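TSSL1 (Pseudomonas aeruginosa, PDB 4B62) probably anchors the type VI secretion system to the bacterial cell wall through its C-terminal OmpA-like peptidoglycan-binding module, the part crystallised here. Local coordinates at residues A[45-50]-A[61-66]; A[65-70]-A[112-117]. All blocks are in the same frame, centred on the assembly; numbering follows the deposited sequence.

Interaction 1 of 2, residues A[45-50]-A[61-66]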
loop_
_atom_site.group_PDB
_atom_site.type_symbol
_atom_site.label_atom_id
_atom_site.label_comp_id
_atom_site.label_asym_id
_atom_site.label_seq_id
_atom_site.Cartn_x
_atom_site.Cartn_y
_atom_site.Cartn_z
ATOM N N ASP A 45 -4.203 7.202 4.415
ATOM C CA ASP A 45 -4.491 8.630 4.265
ATOM C C ASP A 45 -3.739 9.262 3.091
ATOM O O ASP A 45 -4.133 10.324 2.620
ATOM C CB ASP A 45 -4.132 9.428 5.530
ATOM C CG ASP A 45 -4.744 8.859 6.802
ATOM O OD1 ASP A 45 -5.924 8.450 6.804
ATOM O OD2 ASP A 45 -4.023 8.837 7.823
ATOM N N GLU A 46 -2.648 8.647 2.642
ATOM C CA GLU A 46 -1.878 9.163 1.507
ATOM C C GLU A 46 -2.484 8.817 0.151
ATOM O O GLU A 46 -2.012 9.342 -0.854
ATOM C CB GLU A 46 -0.428 8.663 1.546
ATOM C CG GLU A 46 0.336 9.041 2.807
ATOM C CD GLU A 46 0.515 10.531 3.009
ATOM O OE1 GLU A 46 0.354 11.302 2.038
ATOM O OE2 GLU A 46 0.823 10.912 4.156
ATOM N N LEU A 47 -3.493 7.934 0.134
ATOM C CA LEU A 47 -4.067 7.399 -1.106
ATOM C C LEU A 47 -5.567 7.564 -1.235
ATOM O O LEU A 47 -6.054 7.858 -2.324
ATOM C CB LEU A 47 -3.731 5.913 -1.217
ATOM C CG LEU A 47 -2.247 5.618 -1.440
ATOM C CD1 LEU A 47 -2.023 4.123 -1.271
ATOM C CD2 LEU A 47 -1.729 6.097 -2.792
ATOM N N PHE A 48 -6.288 7.330 -0.137
ATOM C CA PHE A 48 -7.731 7.138 -0.160
ATOM C C PHE A 48 -8.420 8.167 0.728
ATOM O O PHE A 48 -7.907 8.522 1.790
ATOM C CB PHE A 48 -8.117 5.763 0.423
ATOM C CG PHE A 48 -7.324 4.589 -0.109
ATOM C CD1 PHE A 48 -7.546 4.085 -1.372
ATOM C CD2 PHE A 48 -6.344 3.987 0.682
ATOM C CE1 PHE A 48 -6.813 3.019 -1.844
ATOM C CE2 PHE A 48 -5.615 2.923 0.205
ATOM C CZ PHE A 48 -5.856 2.443 -1.056
ATOM N N ALA A 49 -9.620 8.588 0.334
ATOM C CA ALA A 49 -10.481 9.314 1.266
ATOM C C ALA A 49 -10.889 8.363 2.393
ATOM O O ALA A 49 -10.829 7.121 2.257
ATOM C CB ALA A 49 -11.710 9.866 0.563
ATOM N N SER A 50 -11.270 8.948 3.519
ATOM C CA SER A 50 -11.749 8.189 4.655
ATOM C C SER A 50 -12.819 7.191 4.214
ATOM O O SER A 50 -13.729 7.528 3.457
ATOM C CB SER A 50 -12.305 9.139 5.715
ATOM O OG SER A 50 -12.680 8.430 6.873
ATOM N N PRO A 61 -0.469 10.263 -8.507
ATOM C CA PRO A 61 0.945 10.351 -8.865
ATOM C C PRO A 61 1.879 9.610 -7.894
ATOM O O PRO A 61 2.929 9.144 -8.304
ATOM C CB PRO A 61 1.203 11.847 -8.868
ATOM C CG PRO A 61 -0.116 12.451 -9.238
ATOM C CD PRO A 61 -1.114 11.591 -8.504
ATOM N N LEU A 62 1.490 9.486 -6.623
ATOM C CA LEU A 62 2.294 8.709 -5.678
ATOM C C LEU A 62 2.398 7.253 -6.137
ATOM O O LEU A 62 3.495 6.675 -6.179
ATOM C CB LEU A 62 1.722 8.802 -4.264
ATOM C CG LEU A 62 2.358 7.901 -3.197
ATOM C CD1 LEU A 62 3.860 8.157 -3.085
ATOM C CD2 LEU A 62 1.679 8.098 -1.845
ATOM N N LEU A 63 1.264 6.656 -6.494
ATOM C CA LEU A 63 1.294 5.282 -7.008
ATOM C C LEU A 63 2.009 5.205 -8.344
ATOM O O LEU A 63 2.640 4.204 -8.655
ATOM C CB LEU A 63 -0.096 4.682 -7.111
ATOM C CG LEU A 63 -0.725 4.230 -5.809
ATOM C CD1 LEU A 63 -2.005 3.486 -6.118
ATOM C CD2 LEU A 63 0.205 3.324 -5.001
ATOM N N LEU A 64 1.902 6.249 -9.161
ATOM C CA LEU A 64 2.657 6.274 -10.414
ATOM C C LEU A 64 4.172 6.201 -10.169
ATOM O O LEU A 64 4.876 5.490 -10.874
ATOM C CB LEU A 64 2.293 7.509 -11.242
ATOM C CG LEU A 64 2.938 7.592 -12.623
ATOM C CD1 LEU A 64 2.605 6.377 -13.466
ATOM C CD2 LEU A 64 2.455 8.870 -13.277
ATOM N N ARG A 65 4.668 6.909 -9.158
ATOM C CA ARG A 65 6.099 6.846 -8.825
ATOM C C ARG A 65 6.503 5.444 -8.377
ATOM O O ARG A 65 7.622 4.982 -8.674
ATOM C CB ARG A 65 6.456 7.876 -7.762
ATOM C CG ARG A 65 6.296 9.293 -8.279
ATOM C CD ARG A 65 6.853 10.322 -7.343
ATOM N NE ARG A 65 6.055 10.515 -6.147
ATOM C CZ ARG A 65 4.993 11.311 -6.058
ATOM N NH1 ARG A 65 4.514 11.927 -7.137
ATOM N NH2 ARG A 65 4.390 11.467 -4.887
ATOM N N ILE A 66 5.601 4.770 -7.667
ATOM C CA ILE A 66 5.875 3.389 -7.311
ATOM C C ILE A 66 5.895 2.505 -8.551
ATOM O O ILE A 66 6.799 1.687 -8.705
ATOM C CB ILE A 66 4.924 2.899 -6.215
ATOM C CG1 ILE A 66 5.275 3.652 -4.937
ATOM C CG2 ILE A 66 5.053 1.396 -6.014
ATOM C CD1 ILE A 66 4.191 3.672 -3.907
#

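Interaction 2 of 2, residues A[65-70]-A[112-117]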
loop_
_atom_site.group_PDB
_atom_site.type_symbol
_atom_site.label_atom_id
_atom_site.label_comp_id
_atom_site.label_asym_id
_atom_site.label_seq_id
_atom_site.Cartn_x
_atom_site.Cartn_y
_atom_site.Cartn_z
ATOM N N ARG A 65 4.668 6.909 -9.158
ATOM C CA ARG A 65 6.099 6.846 -8.825
ATOM C C ARG A 65 6.503 5.444 -8.377
ATOM O O ARG A 65 7.622 4.982 -8.674
ATOM C CB ARG A 65 6.456 7.876 -7.762
ATOM C CG ARG A 65 6.296 9.293 -8.279
ATOM C CD ARG A 65 6.853 10.322 -7.343
ATOM N NE ARG A 65 6.055 10.515 -6.147
ATOM C CZ ARG A 65 4.993 11.311 -6.058
ATOM N NH1 ARG A 65 4.514 11.927 -7.137
ATOM N NH2 ARG A 65 4.390 11.467 -4.887
ATOM N N ILE A 66 5.601 4.770 -7.667
ATOM C CA ILE A 66 5.875 3.389 -7.311
ATOM C C ILE A 66 5.895 2.505 -8.551
ATOM O O ILE A 66 6.799 1.687 -8.705
ATOM C CB ILE A 66 4.924 2.899 -6.215
ATOM C CG1 ILE A 66 5.275 3.652 -4.937
ATOM C CG2 ILE A 66 5.053 1.396 -6.014
ATOM C CD1 ILE A 66 4.191 3.672 -3.907
ATOM N N ALA A 67 4.942 2.684 -9.457
ATOM C CA ALA A 67 4.960 1.951 -10.724
ATOM C C ALA A 67 6.249 2.173 -11.512
ATOM O O ALA A 67 6.789 1.227 -12.104
ATOM C CB ALA A 67 3.756 2.318 -11.582
ATOM N N ASP A 68 6.728 3.413 -11.533
ATOM C CA ASP A 68 7.963 3.736 -12.227
ATOM C C ASP A 68 9.130 2.949 -11.622
ATOM O O ASP A 68 9.969 2.418 -12.348
ATOM C CB ASP A 68 8.289 5.234 -12.141
ATOM C CG ASP A 68 7.416 6.103 -13.017
ATOM O OD1 ASP A 68 6.827 5.603 -13.984
ATOM O OD2 ASP A 68 7.366 7.323 -12.729
ATOM N N ALA A 69 9.186 2.897 -10.292
ATOM C CA ALA A 69 10.221 2.137 -9.596
ATOM C C ALA A 69 10.111 0.649 -9.924
ATOM O O ALA A 69 11.134 -0.018 -10.126
ATOM C CB ALA A 69 10.137 2.376 -8.098
ATOM N N LEU A 70 8.875 0.147 -10.001
ATOM C CA LEU A 70 8.637 -1.275 -10.241
ATOM C C LEU A 70 8.962 -1.701 -11.671
ATOM O O LEU A 70 9.184 -2.881 -11.921
ATOM C CB LEU A 70 7.200 -1.659 -9.860
ATOM C CG LEU A 70 6.878 -1.599 -8.357
ATOM C CD1 LEU A 70 5.406 -1.869 -8.133
ATOM C CD2 LEU A 70 7.722 -2.561 -7.527
ATOM N N GLY A 112 -0.857 -2.966 -11.686
ATOM C CA GLY A 112 -0.894 -3.930 -12.796
ATOM C C GLY A 112 -1.249 -3.278 -14.123
ATOM O O GLY A 112 -0.645 -3.578 -15.152
ATOM N N ALA A 113 -2.229 -2.379 -14.105
ATOM C CA ALA A 113 -2.664 -1.725 -15.345
ATOM C C ALA A 113 -1.586 -0.787 -15.901
ATOM O O ALA A 113 -1.384 -0.708 -17.114
ATOM C CB ALA A 113 -3.966 -0.981 -15.132
ATOM N N THR A 114 -0.885 -0.090 -15.015
ATOM C CA THR A 114 0.145 0.861 -15.419
ATOM C C THR A 114 1.418 0.168 -15.893
ATOM O O THR A 114 1.994 0.557 -16.900
ATOM C CB THR A 114 0.412 1.861 -14.285
ATOM O OG1 THR A 114 -0.753 2.670 -14.150
ATOM C CG2 THR A 114 1.626 2.752 -14.556
ATOM N N THR A 115 1.857 -0.868 -15.180
ATOM C CA THR A 115 3.026 -1.628 -15.636
ATOM C C THR A 115 2.719 -2.505 -16.851
ATOM O O THR A 115 3.623 -2.842 -17.622
ATOM C CB THR A 115 3.579 -2.534 -14.528
ATOM O OG1 THR A 115 2.581 -3.488 -14.153
ATOM C CG2 THR A 115 4.026 -1.715 -13.325
ATOM N N GLY A 116 1.456 -2.885 -17.011
ATOM C CA GLY A 116 1.062 -3.859 -18.026
ATOM C C GLY A 116 1.489 -5.290 -17.749
ATOM O O GLY A 116 1.450 -6.115 -18.643
ATOM N N ASP A 117 1.856 -5.586 -16.507
ATOM C CA ASP A 117 2.290 -6.916 -16.110
ATOM C C ASP A 117 1.146 -7.644 -15.419
ATOM O O ASP A 117 0.913 -7.477 -14.212
ATOM C CB ASP A 117 3.487 -6.829 -15.170
ATOM C CG ASP A 117 4.711 -6.232 -15.830
ATOM O OD1 ASP A 117 4.943 -6.511 -17.028
ATOM O OD2 ASP A 117 5.439 -5.483 -15.152
#

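Interaction 1 of 2, residues A[45-50]-A[61-66]
Glu46, whose CB lies against Leu62, has its carboxylate held by another partner: OE1 forms a salt bridge with NE of Arg28. The glutamate thus serves two needs, its first methylene taking up apolar packing while its charge is met by an arginine that also touches Leu62. On the helix side, CG of Leu62 is anti to the backbone N (chi1 173°), and the side chain extends with CD2 leading into the bend of the loop. That methyl sits 4.0 Å from both Glu46 CB and Glu46 O, the latter a van der Waals approach to the carbonyl; Leu47 CD2 lies 4.1 Å from the same Leu62 CD2.

Leu47 carries the contact farther along the helix. Its CD2 comes to 3.7 Å from Leu63 CG and 4.0 Å from Leu63 CD2, the two side chains crossing at about a right angle. In this OmpA-like fold helix 60-72 rests against the sheet, and the loop following strand 37-43 closes on its first turns; Leu47 and Leu62 both also reach Ile42 of that strand, while Leu63 touches Leu110 of helix 96-115. Leucine suits such a buried junction, being wholly apolar and forked at the end: CD2 of Leu47 alone reaches both Leu62 and Leu63.

Leu47 CB stands 3.7 Å above the plane of the Phe48 ring, over its centre, and the Leu47 backbone hydrogen-bonds with Arg56. Near the start of the helix, one face of the Arg65 guanidinium lies near Leu62 CA, which stands 3.6 Å above the guanidinium plane and toward its rim, while Arg65 NE forms a salt bridge with Asp23.

Interaction 2 of 2, residues A[65-70]-A[112-117]
The first torsion of Thr114 puts OG1 at -68°, beside the backbone N, and thereby turns CG2 anti to that N and out toward helix 60-72, where it meets Ala67 CB at 3.7 Å. Thr115, with chi1 at 62°, has its hydroxyl directed back to its own helix and its methyl facing the neighbour: CG2 lies 4.2 Å from Ala67 O and 4.4 Å from Ala67 CB. Alanine suits this spot, since its small side chain allows a close approach, with CA of Ala67 and CA of Thr115 only 6.4 Å apart. Threonine offers a methyl to the interface and a hydroxyl to its own backbone. OG1 of Thr115 bonds to Leu111 O and accepts from Asp117 N (3.2 Å, 158° at the hydrogen), which fixes the rotation of the side chain. Gly116 leaves the helix with positive phi, a conformation glycine adopts easily. Arg120 ties the two sides together, bonding to Leu70 O and forming a salt bridge with Asp117. With Asp117 N bonded to Thr115 OG1, helix 96-115 ends in an ST turn before strand 121-125, within the beta-alpha-beta unit that links strands 77-82 and 121-125 of the OmpA-like fold.

How the interactions relate
Both contacts draw on helix 60-72, and their centres are 13 Å apart. Interaction 1 joins its first turns to the loop that follows strand 37-43, whereas interaction 2 uses the next turns against the end of helix 96-115. Along the chain the order is 45-50, 61-66, 65-70 and 112-117, with Arg65 and Ile66 common to the middle two. The contacts also touch directly, Leu64 CD1 lying 3.9 Å from Thr114 CG2. Successive turns of one helix therefore connect the loop before it with the other long helix, joining a segment close by in sequence and one some 40 residues on within the compact OmpA-like module inferred to hold peptidoglycan.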